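Local coordinates for protein enoyl-CoA hydratase, EchA3 (Mycobacterium marinum M, PDB 3R6H) that probably acts as a lyase of the enoyl-CoA hydratase/isomerase family in lipid metabolism, with a crotonase-like fold, at residues V185-S188 / R189-A193. Numbering follows the deposited sequence.
Sequences VVLS and RAEEA
The carbonyl O of V185, the residue just before helix 186-198, accepts a hydrogen bond from R189 N at 2.7 Å and so closes the first turn. S188 OG is 3.4 Å from the same V185 O, at most a weak bond, since its single proton has another acceptor in reach; with chi1 at 61° the hydroxyl sits over the backbone, back toward the helix start. The i to i+4 pattern then runs on through A190 N to V186 O, E191 N to L187 O and E192 N to S188 O, each 2.9 Å long.

Three sides of this turn do different work. On the polar side, R189 leaves the helix with CG anti to its own N (chi1 173°) and bends at chi2, which carries the guanidinium along the axis toward E192. There R189 NH1 makes a 2.8 Å salt bridge to E192 OE1, met on the anti side and 33° out of the carboxylate plane, while A193 CB lies over one face of the guanidinium, offset toward its rim. Two further carboxylates share this arginine: E179, in strand 179-180, outermost in this chain's sheet, pairs with NE, and E196, farther along the helix, with NH1. On the neighbouring flank the side chains of L187 and E191 cross at an angle, with E191 OE2 3.7 Å from L187 CG, a van der Waals contact; L187 also touches R19, and E191 touches I15 and V17, all of strand 15-20. V186 and A190 form the buried side, resting on A101 of the central strand 98-102, so this face of the helix packs against the sheet of this crotonase-like fold.

With three carboxylates around one guanidinium, the positive charge of R189 is probably well stabilised; the bridge to E179 ties the helix to strand 179-180, while those to E192 and E196 stay within the helix.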
loop_
_atom_site.group_PDB
_atom_site.type_symbol
_atom_site.label_atom_id
_atom_site.label_comp_id
_atom_site.label_asym_id
_atom_site.label_seq_id
_atom_site.Cartn_x
_atom_site.Cartn_y
_atom_site.Cartn_z
ATOM N N VAL A 185 9.387 15.918 -22.950
ATOM C CA VAL A 185 10.082 14.647 -23.029
ATOM C C VAL A 185 9.298 13.470 -22.455
ATOM O O VAL A 185 9.863 12.408 -22.330
ATOM C CB VAL A 185 11.475 14.659 -22.383
ATOM C CG1 VAL A 185 12.458 15.615 -23.170
ATOM C CG2 VAL A 185 11.427 15.050 -20.920
ATOM N N VAL A 186 8.006 13.630 -22.195
ATOM C CA VAL A 186 7.220 12.483 -21.702
ATOM C C VAL A 186 7.278 11.307 -22.702
ATOM O O VAL A 186 7.550 10.143 -22.308
ATOM C CB VAL A 186 5.763 12.873 -21.430
ATOM C CG1 VAL A 186 4.884 11.585 -21.298
ATOM C CG2 VAL A 186 5.676 13.815 -20.187
ATOM N N LEU A 187 7.032 11.599 -23.980
ATOM C CA LEU A 187 7.021 10.561 -25.029
ATOM C C LEU A 187 8.439 10.013 -25.273
ATOM O O LEU A 187 8.657 8.803 -25.245
ATOM C CB LEU A 187 6.416 11.100 -26.334
ATOM C CG LEU A 187 6.340 10.087 -27.484
ATOM C CD1 LEU A 187 5.510 8.882 -27.077
ATOM C CD2 LEU A 187 5.803 10.722 -28.788
ATOM N N SER A 188 9.422 10.902 -25.459
ATOM C CA SER A 188 10.787 10.441 -25.662
ATOM C C SER A 188 11.300 9.645 -24.457
ATOM O O SER A 188 11.964 8.613 -24.652
ATOM C CB SER A 188 11.736 11.587 -26.066
ATOM O OG SER A 188 11.825 12.582 -25.090
ATOM N N ARG A 189 10.961 10.074 -23.233
ATOM C CA ARG A 189 11.397 9.339 -22.046
ATOM C C ARG A 189 10.678 7.971 -21.959
ATOM O O ARG A 189 11.311 6.961 -21.636
ATOM C CB ARG A 189 11.222 10.143 -20.766
ATOM C CG ARG A 189 11.506 9.363 -19.509
ATOM C CD ARG A 189 12.958 8.948 -19.335
ATOM N NE ARG A 189 12.960 7.990 -18.250
ATOM C CZ ARG A 189 13.568 6.815 -18.212
ATOM N NH1 ARG A 189 14.437 6.433 -19.148
ATOM N NH2 ARG A 189 13.376 6.053 -17.130
ATOM N N ALA A 190 9.383 7.924 -22.303
ATOM C CA ALA A 190 8.658 6.648 -22.325
ATOM C C ALA A 190 9.295 5.663 -23.312
ATOM O O ALA A 190 9.470 4.465 -23.003
ATOM C CB ALA A 190 7.166 6.884 -22.651
ATOM N N GLU A 191 9.685 6.171 -24.479
ATOM C CA GLU A 191 10.355 5.338 -25.494
ATOM C C GLU A 191 11.737 4.873 -25.011
ATOM O O GLU A 191 12.086 3.700 -25.182
ATOM C CB GLU A 191 10.444 6.104 -26.840
ATOM C CG GLU A 191 9.101 6.313 -27.464
ATOM C CD GLU A 191 9.067 7.318 -28.623
ATOM O OE1 GLU A 191 10.017 8.100 -28.761
ATOM O OE2 GLU A 191 8.051 7.361 -29.329
ATOM N N GLU A 192 12.503 5.761 -24.355
ATOM C CA GLU A 192 13.779 5.393 -23.769
ATOM C C GLU A 192 13.603 4.300 -22.726
ATOM O O GLU A 192 14.353 3.319 -22.684
ATOM C CB GLU A 192 14.457 6.610 -23.128
ATOM C CG GLU A 192 15.916 6.380 -22.682
ATOM C CD GLU A 192 16.521 7.569 -21.902
ATOM O OE1 GLU A 192 15.912 8.098 -20.913
ATOM O OE2 GLU A 192 17.652 7.973 -22.273
ATOM N N ALA A 193 12.617 4.481 -21.850
ATOM C CA ALA A 193 12.392 3.492 -20.790
ATOM C C ALA A 193 12.014 2.134 -21.364
ATOM O O ALA A 193 12.450 1.107 -20.852
ATOM C CB ALA A 193 11.302 3.982 -19.802
#